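Local atomic coordinates of glycoside hydrolase family protein (PDB entry 6Q2F), a protein that acts as an alpha-L-rhamnosidase, a glycoside hydrolase that cleaves alpha-linked L-rhamnose from its substrates. Residues L103-T107 against P108-D112; G406-P409 against D410-I413; A471-E474 against Y475-Y479; M710-P713 against W714-I718; H955-G958 against D959-V962. All coordinates share one frame; numbering follows the deposited sequence.

Contact 1 (L103-T107 against P108-D112); sequences LVYMT and PEWKD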
loop_
_atom_site.group_PDB
_atom_site.type_symbol
_atom_site.label_atom_id
_atom_site.label_comp_id
_atom_site.label_asym_id
_atom_site.label_seq_id
_atom_site.Cartn_x
_atom_site.Cartn_y
_atom_site.Cartn_z
ATOM N N LEU A 103 30.195 9.364 1.528
ATOM C CA LEU A 103 30.260 8.984 0.126
ATOM C C LEU A 103 29.068 9.607 -0.584
ATOM O O LEU A 103 27.921 9.316 -0.240
ATOM C CB LEU A 103 30.257 7.461 -0.015
ATOM C CG LEU A 103 31.478 6.733 0.565
ATOM C CD1 LEU A 103 31.335 5.228 0.517
ATOM C CD2 LEU A 103 32.764 7.178 -0.085
ATOM N N VAL A 104 29.339 10.478 -1.558
ATOM C CA VAL A 104 28.284 11.217 -2.247
ATOM C C VAL A 104 27.798 10.407 -3.444
ATOM O O VAL A 104 28.599 9.951 -4.275
ATOM C CB VAL A 104 28.782 12.608 -2.668
ATOM C CG1 VAL A 104 27.724 13.338 -3.504
ATOM C CG2 VAL A 104 29.126 13.412 -1.409
ATOM N N TYR A 105 26.480 10.271 -3.552
ATOM C CA TYR A 105 25.815 9.487 -4.591
ATOM C C TYR A 105 26.420 9.699 -5.977
ATOM O O TYR A 105 26.497 10.828 -6.461
ATOM C CB TYR A 105 24.335 9.865 -4.602
ATOM C CG TYR A 105 23.510 9.107 -5.616
ATOM C CD1 TYR A 105 23.130 7.799 -5.380
ATOM C CD2 TYR A 105 23.073 9.710 -6.784
ATOM C CE1 TYR A 105 22.345 7.091 -6.299
ATOM C CE2 TYR A 105 22.264 9.013 -7.702
ATOM C CZ TYR A 105 21.931 7.711 -7.442
ATOM O OH TYR A 105 21.175 7.020 -8.338
HETATM N N MSE A 106 26.838 8.595 -6.599
HETATM C CA MSE A 106 27.390 8.526 -7.952
HETATM C C MSE A 106 28.768 9.164 -8.162
HETATM O O MSE A 106 29.194 9.262 -9.299
HETATM C CB MSE A 106 26.419 9.132 -8.992
HETATM C CG MSE A 106 25.213 8.204 -9.314
HETATM SE SE MSE A 106 25.696 6.498 -10.156
HETATM C CE MSE A 106 24.105 5.430 -9.671
ATOM N N THR A 107 29.454 9.597 -7.100
ATOM C CA THR A 107 30.861 9.941 -7.236
ATOM C C THR A 107 31.696 8.666 -7.332
ATOM O O THR A 107 31.235 7.584 -6.955
ATOM C CB THR A 107 31.352 10.769 -6.053
ATOM O OG1 THR A 107 31.164 10.022 -4.850
ATOM C CG2 THR A 107 30.607 12.106 -5.976
ATOM N N PRO A 108 32.932 8.764 -7.844
ATOM C CA PRO A 108 33.774 7.557 -7.947
ATOM C C PRO A 108 33.805 6.684 -6.699
ATOM O O PRO A 108 33.580 5.475 -6.802
ATOM C CB PRO A 108 35.145 8.146 -8.287
ATOM C CG PRO A 108 34.765 9.306 -9.223
ATOM C CD PRO A 108 33.536 9.903 -8.567
ATOM N N GLU A 109 34.030 7.254 -5.514
ATOM C CA GLU A 109 34.110 6.418 -4.320
ATOM C C GLU A 109 32.769 5.781 -3.992
ATOM O O GLU A 109 32.725 4.625 -3.554
ATOM C CB GLU A 109 34.622 7.220 -3.127
ATOM C CG GLU A 109 35.099 6.320 -1.965
ATOM C CD GLU A 109 35.949 7.061 -0.938
ATOM O OE1 GLU A 109 36.190 6.492 0.149
ATOM O OE2 GLU A 109 36.373 8.203 -1.215
ATOM N N TRP A 110 31.674 6.513 -4.190
ATOM C CA TRP A 110 30.351 5.929 -4.032
ATOM C C TRP A 110 30.137 4.801 -5.036
ATOM O O TRP A 110 29.644 3.716 -4.682
ATOM C CB TRP A 110 29.274 7.005 -4.195
ATOM C CG TRP A 110 27.899 6.531 -3.864
ATOM C CD1 TRP A 110 27.239 6.678 -2.664
ATOM C CD2 TRP A 110 27.002 5.816 -4.728
ATOM N NE1 TRP A 110 25.993 6.099 -2.738
ATOM C CE2 TRP A 110 25.822 5.566 -3.991
ATOM C CE3 TRP A 110 27.082 5.367 -6.047
ATOM C CZ2 TRP A 110 24.723 4.878 -4.536
ATOM C CZ3 TRP A 110 25.975 4.675 -6.599
ATOM C CH2 TRP A 110 24.817 4.446 -5.839
ATOM N N LYS A 111 30.507 5.034 -6.299
ATOM C CA LYS A 111 30.263 4.014 -7.313
ATOM C C LYS A 111 31.081 2.771 -7.033
ATOM O O LYS A 111 30.597 1.646 -7.226
ATOM C CB LYS A 111 30.543 4.570 -8.715
ATOM C CG LYS A 111 29.519 5.621 -9.150
ATOM C CD LYS A 111 29.677 6.067 -10.601
ATOM C CE LYS A 111 31.064 6.599 -10.939
ATOM N NZ LYS A 111 31.095 6.950 -12.401
ATOM N N ASP A 112 32.310 2.949 -6.557
ATOM C CA ASP A 112 33.129 1.796 -6.212
ATOM C C ASP A 112 32.539 1.042 -5.025
ATOM O O ASP A 112 32.571 -0.194 -4.995
ATOM C CB ASP A 112 34.557 2.240 -5.916
ATOM C CG ASP A 112 35.525 1.078 -5.898
ATOM O OD1 ASP A 112 35.525 0.296 -6.884
ATOM O OD2 ASP A 112 36.254 0.928 -4.910
HETATM O O HOH W 1 29.360 9.107 -12.664
#
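One face of the W110 indole is lined by Y105 and M106. Y105 CA sits over the five-membered ring, 3.6 Å from its centroid, in a CH-pi contact. M106 N lies over the same face, near the rim. The Y105 ring stands over this face too, its edge turned to W110 in a T-shaped pair, with planes at 64° and Y105 CD1 3.4 Å from W110 CZ2. L103 O and K111 CG lie at the indole edge. M106 CG lies over one face of the Y105 ring, 3.4 Å above its plane. The selenium of M106, a selenomethionine, makes an oblique Met-aromatic contact, and M106 CE reaches W110 CZ3 at 3.7 Å. The M106 chain bends at chi2 (-64°), which folds this end back beside the indole.

V104 to T107 form a type II turn, and T107 is the N-cap of the helix. V104 O is gripped twice, by T107 N and by T107 OG1 at 2.6 Å. The hydroxyl approaches in the carbonyl plane, on a lone pair. T107 O then takes K111 N at 2.7 Å, an early bond of the helix. A water accepts from K111 NZ and donates weakly to M106 O; K111 NZ also has a salt bridge to D485.

W110 NE1 bonds D90, and W61 meets the ring at a steep angle. Y105, M106 and W110 all touch helix 469-487, through Y479, M482 or Y483. The turn thus leads from the loop after strand 85-91 into helix 108-124 and packs that helix start against helix 469-487.

Contact 2 (G406-P409 against D410-I413); sequences GVDP and DSVI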
loop_
_atom_site.group_PDB
_atom_site.type_symbol
_atom_site.label_atom_id
_atom_site.label_comp_id
_atom_site.label_asym_id
_atom_site.label_seq_id
_atom_site.Cartn_x
_atom_site.Cartn_y
_atom_site.Cartn_z
ATOM N N GLY A 406 -25.524 22.377 -20.481
ATOM C CA GLY A 406 -24.514 23.365 -20.801
ATOM C C GLY A 406 -24.256 23.500 -22.284
ATOM O O GLY A 406 -25.192 23.452 -23.089
ATOM N N VAL A 407 -22.982 23.669 -22.648
ATOM C CA VAL A 407 -22.608 23.831 -24.046
ATOM C C VAL A 407 -22.930 22.562 -24.822
ATOM O O VAL A 407 -22.652 21.441 -24.366
ATOM C CB VAL A 407 -21.111 24.170 -24.147
ATOM C CG1 VAL A 407 -20.675 24.245 -25.595
ATOM C CG2 VAL A 407 -20.792 25.475 -23.402
ATOM N N ASP A 408 -23.506 22.730 -26.005
ATOM C CA ASP A 408 -23.717 21.599 -26.897
ATOM C C ASP A 408 -22.365 21.123 -27.410
ATOM O O ASP A 408 -21.623 21.920 -27.995
ATOM C CB ASP A 408 -24.636 21.990 -28.066
ATOM C CG ASP A 408 -25.077 20.789 -28.893
ATOM O OD1 ASP A 408 -24.324 19.792 -28.963
ATOM O OD2 ASP A 408 -26.182 20.833 -29.471
ATOM N N PRO A 409 -22.000 19.857 -27.207
ATOM C CA PRO A 409 -20.694 19.384 -27.701
ATOM C C PRO A 409 -20.499 19.615 -29.190
ATOM O O PRO A 409 -19.400 19.992 -29.617
ATOM C CB PRO A 409 -20.702 17.883 -27.369
ATOM C CG PRO A 409 -21.852 17.658 -26.476
ATOM C CD PRO A 409 -22.792 18.802 -26.561
ATOM N N ASP A 410 -21.538 19.402 -29.997
ATOM C CA ASP A 410 -21.415 19.616 -31.436
ATOM C C ASP A 410 -21.108 21.065 -31.787
ATOM O O ASP A 410 -20.575 21.327 -32.872
ATOM C CB ASP A 410 -22.693 19.165 -32.141
ATOM C CG ASP A 410 -22.944 17.682 -31.978
ATOM O OD1 ASP A 410 -21.959 16.912 -32.003
ATOM O OD2 ASP A 410 -24.117 17.285 -31.807
ATOM N N SER A 411 -21.417 22.004 -30.889
ATOM C CA SER A 411 -21.113 23.412 -31.125
ATOM C C SER A 411 -19.636 23.734 -30.948
ATOM O O SER A 411 -19.196 24.795 -31.402
ATOM C CB SER A 411 -21.906 24.299 -30.168
ATOM O OG SER A 411 -23.259 23.910 -30.103
ATOM N N VAL A 412 -18.870 22.873 -30.272
ATOM C CA VAL A 412 -17.482 23.207 -29.972
ATOM C C VAL A 412 -16.645 23.108 -31.238
ATOM O O VAL A 412 -16.716 22.115 -31.972
ATOM C CB VAL A 412 -16.922 22.298 -28.872
ATOM C CG1 VAL A 412 -15.438 22.613 -28.643
ATOM C CG2 VAL A 412 -17.719 22.472 -27.585
ATOM N N ILE A 413 -15.838 24.136 -31.489
ATOM C CA ILE A 413 -15.007 24.226 -32.683
ATOM C C ILE A 413 -13.545 24.166 -32.275
ATOM O O ILE A 413 -13.127 24.821 -31.314
ATOM C CB ILE A 413 -15.293 25.517 -33.477
ATOM C CG1 ILE A 413 -16.736 25.536 -33.979
ATOM C CG2 ILE A 413 -14.350 25.639 -34.653
ATOM C CD1 ILE A 413 -17.126 26.868 -34.600
HETATM O O HOH W 2 -26.490 19.453 -31.668
HETATM O O HOH W 3 -18.011 19.755 -31.717
#
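D408 turns its CG opposite the backbone N (chi1 -170°), beside its own carbonyl carbon, and so brings OD1 forward to D410. D410 turns its CG opposite its carbonyl carbon (chi1 -63°), which carries its carboxylate to the same side as that of D408. D408 OD1 accepts D410 N at 3.0 Å. The N-H comes from above the carboxylate plane.

The two side chains cross at a slant, their carboxylate planes 44° apart, and D408 OD1 lies 3.8 Å from D410 OD2. This brings like charges close. A water donates to both, which probably softens the repulsion: it is 2.6 Å from D408 OD2 and has a longer bond to D410 OD2.

S411 continues the turn. S411 N bonds D408 O at 2.9 Å, and S411 OG packs against D408 CB. V412 N bonds P409 O at 3.0 Å, one residue further on. A second water bridges P409 O and V412 O, donating to both, and lies 2.7 Å from V412 O. V407 CG1 meets V412 CG2 at 4.0 Å, the two side chains crossing at about a right angle.

V407 and V412 both rest on F214 of strand 206-217, while P409 packs on P530, W531 and V540. The side-chain bond from D408 to D410 N is an Asx turn. It opens a short 3-10 turn built on two successive i to i+3 bonds, which delivers the chain into edge strand 413-414 of a four-stranded antiparallel sheet.

Contact 3 (A471-E474 against Y475-Y479); sequences AVRE and YLEHY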
loop_
_atom_site.group_PDB
_atom_site.type_symbol
_atom_site.label_atom_id
_atom_site.label_comp_id
_atom_site.label_asym_id
_atom_site.label_seq_id
_atom_site.Cartn_x
_atom_site.Cartn_y
_atom_site.Cartn_z
ATOM N N ALA A 471 8.734 8.792 -22.565
ATOM C CA ALA A 471 9.482 9.563 -21.577
ATOM C C ALA A 471 9.929 8.659 -20.430
ATOM O O ALA A 471 11.075 8.737 -19.968
ATOM C CB ALA A 471 8.621 10.715 -21.047
ATOM N N VAL A 472 9.030 7.770 -19.988
ATOM C CA VAL A 472 9.355 6.802 -18.949
ATOM C C VAL A 472 10.524 5.931 -19.386
ATOM O O VAL A 472 11.474 5.712 -18.623
ATOM C CB VAL A 472 8.114 5.963 -18.597
ATOM C CG1 VAL A 472 8.521 4.812 -17.684
ATOM C CG2 VAL A 472 7.073 6.838 -17.909
ATOM N N ARG A 473 10.499 5.459 -20.637
ATOM C CA ARG A 473 11.561 4.590 -21.135
ATOM C C ARG A 473 12.897 5.309 -21.177
ATOM O O ARG A 473 13.930 4.737 -20.810
ATOM C CB ARG A 473 11.209 4.077 -22.529
ATOM C CG ARG A 473 12.329 3.291 -23.204
ATOM C CD ARG A 473 11.835 2.710 -24.551
ATOM N NE ARG A 473 10.944 1.571 -24.356
ATOM C CZ ARG A 473 11.377 0.329 -24.176
ATOM N NH1 ARG A 473 12.683 0.076 -24.169
ATOM N NH2 ARG A 473 10.511 -0.656 -24.033
ATOM N N GLU A 474 12.902 6.557 -21.653
ATOM C CA GLU A 474 14.135 7.334 -21.675
ATOM C C GLU A 474 14.644 7.558 -20.262
ATOM O O GLU A 474 15.835 7.406 -19.991
ATOM C CB GLU A 474 13.923 8.684 -22.373
ATOM C CG GLU A 474 13.644 8.611 -23.868
ATOM C CD GLU A 474 13.397 10.000 -24.477
ATOM O OE1 GLU A 474 13.715 11.005 -23.808
ATOM O OE2 GLU A 474 12.881 10.085 -25.615
ATOM N N TYR A 475 13.748 7.924 -19.345
ATOM C CA TYR A 475 14.148 8.048 -17.949
ATOM C C TYR A 475 14.839 6.774 -17.461
ATOM O O TYR A 475 15.952 6.821 -16.935
ATOM C CB TYR A 475 12.944 8.364 -17.054
ATOM C CG TYR A 475 13.314 8.131 -15.612
ATOM C CD1 TYR A 475 14.013 9.096 -14.896
ATOM C CD2 TYR A 475 13.024 6.920 -14.984
ATOM C CE1 TYR A 475 14.386 8.877 -13.602
ATOM C CE2 TYR A 475 13.414 6.681 -13.691
ATOM C CZ TYR A 475 14.079 7.669 -12.992
ATOM O OH TYR A 475 14.455 7.433 -11.699
ATOM N N LEU A 476 14.198 5.619 -17.658
ATOM C CA LEU A 476 14.674 4.392 -17.020
ATOM C C LEU A 476 15.883 3.805 -17.739
ATOM O O LEU A 476 16.772 3.242 -17.093
ATOM C CB LEU A 476 13.528 3.359 -16.925
ATOM C CG LEU A 476 13.795 2.246 -15.886
ATOM C CD1 LEU A 476 13.957 2.821 -14.473
ATOM C CD2 LEU A 476 12.757 1.109 -15.889
ATOM N N GLU A 477 15.941 3.913 -19.070
ATOM C CA GLU A 477 17.134 3.437 -19.764
ATOM C C GLU A 477 18.358 4.218 -19.313
ATOM O O GLU A 477 19.422 3.635 -19.076
ATOM C CB GLU A 477 16.960 3.523 -21.285
ATOM C CG GLU A 477 15.984 2.439 -21.805
ATOM C CD GLU A 477 15.781 2.464 -23.313
ATOM O OE1 GLU A 477 16.082 3.497 -23.953
ATOM O OE2 GLU A 477 15.310 1.434 -23.846
ATOM N N HIS A 478 18.216 5.532 -19.154
ATOM C CA HIS A 478 19.323 6.333 -18.655
ATOM C C HIS A 478 19.679 5.914 -17.236
ATOM O O HIS A 478 20.857 5.748 -16.903
ATOM C CB HIS A 478 18.963 7.818 -18.688
ATOM C CG HIS A 478 20.101 8.707 -18.304
ATOM N ND1 HIS A 478 20.349 9.082 -17.000
ATOM C CD2 HIS A 478 21.087 9.255 -19.049
ATOM C CE1 HIS A 478 21.430 9.839 -16.964
ATOM N NE2 HIS A 478 21.896 9.962 -18.193
ATOM N N TYR A 479 18.663 5.724 -16.389
ATOM C CA TYR A 479 18.922 5.396 -14.993
ATOM C C TYR A 479 19.662 4.074 -14.886
ATOM O O TYR A 479 20.656 3.957 -14.160
ATOM C CB TYR A 479 17.604 5.332 -14.237
ATOM C CG TYR A 479 17.738 4.957 -12.779
ATOM C CD1 TYR A 479 18.335 5.816 -11.871
ATOM C CD2 TYR A 479 17.230 3.757 -12.305
ATOM C CE1 TYR A 479 18.428 5.486 -10.520
ATOM C CE2 TYR A 479 17.315 3.408 -10.955
ATOM C CZ TYR A 479 17.922 4.281 -10.067
ATOM O OH TYR A 479 18.014 3.939 -8.742
#
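R473 and E477 form an i to i+4 salt bridge along an alpha helix, beside helix 543-575. Their own helix, 469-487, comes between parallel strands 127-131 and 497-502 of the (beta/alpha)8 barrel that the eight parallel strands form. Regular helical bonds carry the segment: Y475 N meets A471 O at 2.9 Å, L476 N meets V472 O, E477 N meets R473 O at 2.8 Å, and H478 N meets E474 O. R473 and E477 therefore stand one turn apart on the same side.

Their side chains cross at a slant. The R473 chain runs out with CG opposite the backbone N (chi1 173°) and then bends at chi3, which swings the guanidinium round to E477. The extended E477 chain crosses the aliphatic part of R473, with E477 CD 3.6 Å from R473 CG. The arginine has a second acid: its NH1 also forms a salt bridge with E575, at the end of helix 543-575. T568 and V572 of that helix touch the R473 chain, and V572 also touches L476 and E477. The salt bridge thus borders the packing of two barrel helices.

Y475 and Y479 are buried. The ring of Y475 lies nearly parallel to that of W143, and the hydroxyls of Y475 and Y479 bond the backbone oxygens of A132 and A131.

The salt bridge uses one N-H. R473 NH1 holds E477 OE2 at 3.0 Å in the guanidinium plane, but from above the carboxylate plane, and the two groups are turned 80° apart.

Contact 4 (M710-P713 against W714-I718); sequences MARP and WVDYI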
loop_
_atom_site.group_PDB
_atom_site.type_symbol
_atom_site.label_atom_id
_atom_site.label_comp_id
_atom_site.label_asym_id
_atom_site.label_seq_id
_atom_site.Cartn_x
_atom_site.Cartn_y
_atom_site.Cartn_z
HETATM N N MSE A 710 21.647 -13.981 16.807
HETATM C CA MSE A 710 20.737 -15.080 17.086
HETATM C C MSE A 710 19.435 -14.974 16.295
HETATM O O MSE A 710 18.419 -15.509 16.702
HETATM C CB MSE A 710 20.453 -15.161 18.587
HETATM C CG MSE A 710 21.627 -15.751 19.376
HETATM SE SE MSE A 710 21.375 -15.704 21.332
HETATM C CE MSE A 710 19.527 -16.398 21.379
ATOM N N ALA A 711 19.468 -14.290 15.142
ATOM C CA ALA A 711 18.254 -14.085 14.353
ATOM C C ALA A 711 17.981 -15.194 13.349
ATOM O O ALA A 711 16.910 -15.195 12.732
ATOM C CB ALA A 711 18.327 -12.747 13.613
ATOM N N ARG A 712 18.914 -16.115 13.146
ATOM C CA ARG A 712 18.725 -17.155 12.135
ATOM C C ARG A 712 17.453 -17.975 12.349
ATOM O O ARG A 712 16.737 -18.203 11.360
ATOM C CB ARG A 712 19.974 -18.059 12.088
ATOM C CG ARG A 712 19.891 -19.278 11.144
ATOM C CD ARG A 712 19.804 -18.837 9.712
ATOM N NE ARG A 712 19.818 -19.950 8.763
ATOM C CZ ARG A 712 20.776 -20.168 7.868
ATOM N NH1 ARG A 712 21.816 -19.338 7.779
ATOM N NH2 ARG A 712 20.675 -21.205 7.048
ATOM N N PRO A 713 17.108 -18.436 13.569
ATOM C CA PRO A 713 15.846 -19.182 13.723
ATOM C C PRO A 713 14.627 -18.366 13.340
ATOM O O PRO A 713 13.705 -18.908 12.734
ATOM C CB PRO A 713 15.829 -19.563 15.214
ATOM C CG PRO A 713 17.283 -19.580 15.604
ATOM C CD PRO A 713 17.867 -18.402 14.827
ATOM N N TRP A 714 14.615 -17.069 13.660
ATOM C CA TRP A 714 13.527 -16.183 13.238
ATOM C C TRP A 714 13.447 -16.101 11.716
ATOM O O TRP A 714 12.375 -16.264 11.131
ATOM C CB TRP A 714 13.741 -14.797 13.876
ATOM C CG TRP A 714 12.936 -13.605 13.340
ATOM C CD1 TRP A 714 13.452 -12.433 12.844
ATOM C CD2 TRP A 714 11.499 -13.466 13.266
ATOM N NE1 TRP A 714 12.435 -11.582 12.477
ATOM C CE2 TRP A 714 11.230 -12.183 12.734
ATOM C CE3 TRP A 714 10.421 -14.291 13.606
ATOM C CZ2 TRP A 714 9.930 -11.717 12.513
ATOM C CZ3 TRP A 714 9.117 -13.819 13.388
ATOM C CH2 TRP A 714 8.892 -12.552 12.848
ATOM N N VAL A 715 14.581 -15.884 11.048
ATOM C CA VAL A 715 14.566 -15.818 9.589
ATOM C C VAL A 715 14.168 -17.172 9.003
ATOM O O VAL A 715 13.454 -17.240 7.995
ATOM C CB VAL A 715 15.929 -15.327 9.067
ATOM C CG1 VAL A 715 15.951 -15.284 7.541
ATOM C CG2 VAL A 715 16.249 -13.928 9.646
ATOM N N ASP A 716 14.603 -18.273 9.640
ATOM C CA ASP A 716 14.201 -19.601 9.178
ATOM C C ASP A 716 12.691 -19.777 9.281
ATOM O O ASP A 716 12.066 -20.424 8.438
ATOM C CB ASP A 716 14.896 -20.684 10.003
ATOM C CG ASP A 716 16.329 -20.954 9.566
ATOM O OD1 ASP A 716 16.696 -20.656 8.418
ATOM O OD2 ASP A 716 17.074 -21.525 10.382
ATOM N N TYR A 717 12.093 -19.236 10.337
ATOM C CA TYR A 717 10.644 -19.294 10.480
ATOM C C TYR A 717 9.966 -18.584 9.323
ATOM O O TYR A 717 8.991 -19.097 8.748
ATOM C CB TYR A 717 10.254 -18.669 11.819
ATOM C CG TYR A 717 8.777 -18.439 12.003
ATOM C CD1 TYR A 717 8.166 -17.260 11.556
ATOM C CD2 TYR A 717 7.990 -19.396 12.625
ATOM C CE1 TYR A 717 6.809 -17.052 11.751
ATOM C CE2 TYR A 717 6.647 -19.194 12.822
ATOM C CZ TYR A 717 6.063 -18.031 12.379
ATOM O OH TYR A 717 4.730 -17.853 12.603
ATOM N N ILE A 718 10.488 -17.415 8.951
ATOM C CA ILE A 718 9.938 -16.682 7.816
ATOM C C ILE A 718 10.201 -17.426 6.515
ATOM O O ILE A 718 9.315 -17.525 5.654
ATOM C CB ILE A 718 10.528 -15.267 7.782
ATOM C CG1 ILE A 718 10.115 -14.495 9.049
ATOM C CG2 ILE A 718 10.109 -14.544 6.480
ATOM C CD1 ILE A 718 10.917 -13.178 9.275
#
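R712 and D716 cross at a slant, with the guanidinium and carboxylate planes 82° apart, close to perpendicular. The meeting atoms are R712 NE and D716 OD1, 3.2 Å apart, in a salt bridge with a bent hydrogen bond (140°). The nitrogen approaches OD1 on its syn side, somewhat out of the carboxylate plane. One N-H thus makes the contact, not a flat two-pronged pair. R712 bends at chi2 (66°), which brings NE back over the next turn. The D716 carboxylate leans in to meet it, and D716 OD2 comes within 3.7 Å of R712 CG.

The backbone runs beneath this pair. D716 N bonds R712 O at 2.7 Å, so the two residues are joined by main chain and side chain alike. V715 N meets A711 O at 3.0 Å and Y717 N meets P713 O at 2.9 Å, which continues the helical pattern.

Both charged groups have further partners. R712 NH1 bonds the backbone oxygen of R80, and D716 has a long, weak ion pair with R54.

W714 and Y717 turn to another side of the helix. Both meet W1071 edge-to-face, and both pack on I664 of helix 657-670. The Y717 hydroxyl bonds D665 and K661.

P713 lies near the start of helix 712-726, where proline is readily accommodated. The whole is an i to i+4 salt bridge on an amphipathic helix. W714 and Y717 lie between helix 657-670 of the (beta/alpha)8 barrel and W1071 of the galactose-binding-like region, while V715 and I718 pack on P55.

Contact 5 (H955-G958 against D959-V962); sequences HLDG and DEAV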
loop_
_atom_site.group_PDB
_atom_site.type_symbol
_atom_site.label_atom_id
_atom_site.label_comp_id
_atom_site.label_asym_id
_atom_site.label_seq_id
_atom_site.Cartn_x
_atom_site.Cartn_y
_atom_site.Cartn_z
ATOM N N HIS A 955 -5.121 -27.987 18.673
ATOM C CA HIS A 955 -4.848 -27.038 19.733
ATOM C C HIS A 955 -3.962 -25.959 19.147
ATOM O O HIS A 955 -2.944 -26.261 18.520
ATOM C CB HIS A 955 -4.158 -27.673 20.939
ATOM C CG HIS A 955 -3.809 -26.671 21.989
ATOM N ND1 HIS A 955 -4.711 -26.263 22.947
ATOM C CD2 HIS A 955 -2.688 -25.935 22.184
ATOM C CE1 HIS A 955 -4.143 -25.352 23.718
ATOM N NE2 HIS A 955 -2.917 -25.133 23.275
ATOM N N LEU A 956 -4.349 -24.712 19.342
ATOM C CA LEU A 956 -3.570 -23.584 18.860
ATOM C C LEU A 956 -3.198 -22.715 20.051
ATOM O O LEU A 956 -4.079 -22.243 20.774
ATOM C CB LEU A 956 -4.363 -22.793 17.818
ATOM C CG LEU A 956 -4.563 -23.532 16.491
ATOM C CD1 LEU A 956 -5.481 -22.744 15.551
ATOM C CD2 LEU A 956 -3.213 -23.780 15.838
ATOM N N ASP A 957 -1.900 -22.531 20.273
ATOM C CA ASP A 957 -1.484 -21.561 21.271
ATOM C C ASP A 957 -1.901 -20.167 20.815
ATOM O O ASP A 957 -2.228 -19.939 19.642
ATOM C CB ASP A 957 0.030 -21.610 21.490
ATOM C CG ASP A 957 0.519 -22.968 21.940
ATOM O OD1 ASP A 957 -0.159 -23.587 22.798
ATOM O OD2 ASP A 957 1.579 -23.411 21.440
ATOM N N GLY A 958 -1.894 -19.224 21.755
ATOM C CA GLY A 958 -2.123 -17.843 21.376
ATOM C C GLY A 958 -1.171 -17.408 20.273
ATOM O O GLY A 958 0.035 -17.662 20.354
ATOM N N ASP A 959 -1.703 -16.794 19.220
ATOM C CA ASP A 959 -0.910 -16.341 18.075
ATOM C C ASP A 959 -0.178 -17.483 17.372
ATOM O O ASP A 959 0.745 -17.239 16.589
ATOM C CB ASP A 959 0.104 -15.257 18.470
ATOM C CG ASP A 959 -0.551 -13.993 18.979
ATOM O OD1 ASP A 959 -1.674 -13.669 18.546
ATOM O OD2 ASP A 959 0.081 -13.303 19.813
ATOM N N GLU A 960 -0.538 -18.737 17.623
ATOM C CA GLU A 960 0.122 -19.805 16.892
ATOM C C GLU A 960 -0.276 -19.771 15.420
ATOM O O GLU A 960 -1.433 -19.516 15.065
ATOM C CB GLU A 960 -0.201 -21.183 17.466
ATOM C CG GLU A 960 0.601 -22.284 16.756
ATOM C CD GLU A 960 0.403 -23.655 17.369
ATOM O OE1 GLU A 960 -0.247 -23.733 18.426
ATOM O OE2 GLU A 960 0.892 -24.644 16.783
ATOM N N ALA A 961 0.708 -20.018 14.570
ATOM C CA ALA A 961 0.536 -20.229 13.151
ATOM C C ALA A 961 1.025 -21.628 12.832
ATOM O O ALA A 961 2.063 -22.049 13.338
ATOM C CB ALA A 961 1.327 -19.188 12.343
ATOM N N VAL A 962 0.298 -22.349 11.981
ATOM C CA VAL A 962 0.678 -23.725 11.704
ATOM C C VAL A 962 0.179 -24.117 10.329
ATOM O O VAL A 962 -0.815 -23.586 9.829
ATOM C CB VAL A 962 0.142 -24.683 12.794
ATOM C CG1 VAL A 962 -1.362 -24.912 12.627
ATOM C CG2 VAL A 962 0.921 -25.998 12.792
#
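E960 reaches back across the turn with an extended chain. E960 OE1 accepts D957 N at 2.8 Å, through its anti lone pair, in a nearly straight bond (162°). E960 N in turn bonds D957 O at 2.9 Å. The two residues are therefore held by a reciprocal pair of bonds. With CG opposite the backbone N (chi1 -175°), the E960 chain spans the turn. L956 CD2 lies beside it, 3.9 Å from E960 CD, and touches V962 CG1 at the same distance.

D957 OD2 comes to 3.5 Å of E960 OE1, so two acids lie close together, and this could raise the affinity of either for a proton. H955 NE2 gives a weak bond to D957 OD1, which may offset some of the charge.

Further out, N909 bonds D957 O and K661 bonds D959 O. The D959 carboxylate forms a salt bridge with R614. D959 has a left-handed backbone (phi 60°), as the third position of this turn requires.

D957 to E960 form a type II beta turn. It links strands 949-956 and 961-967, which pair with different neighbours in a later antiparallel beta domain of the chain.

Contacts 1 and 3 lie beside each other on the outside of the barrel, their centres 21 Å apart, and meet where Y105 OH packs on Y479 CE1 at 3.8 Å. Contacts 4 and 5 form a second pair, 18 Å between centres, with Y717 OH 3.7 Å from A961 CB; both also touch K661 and D665. Contact 2 stands apart, its centre about 40 Å from that of contact 3 and about 67 Å from that of contact 4. The sodium ion is bound by D503 and S504, just after strand 497-502, E583 and E586, after strand 579-582, and E644 in strand 642-649; none of the five contacts supplies a ligand to it.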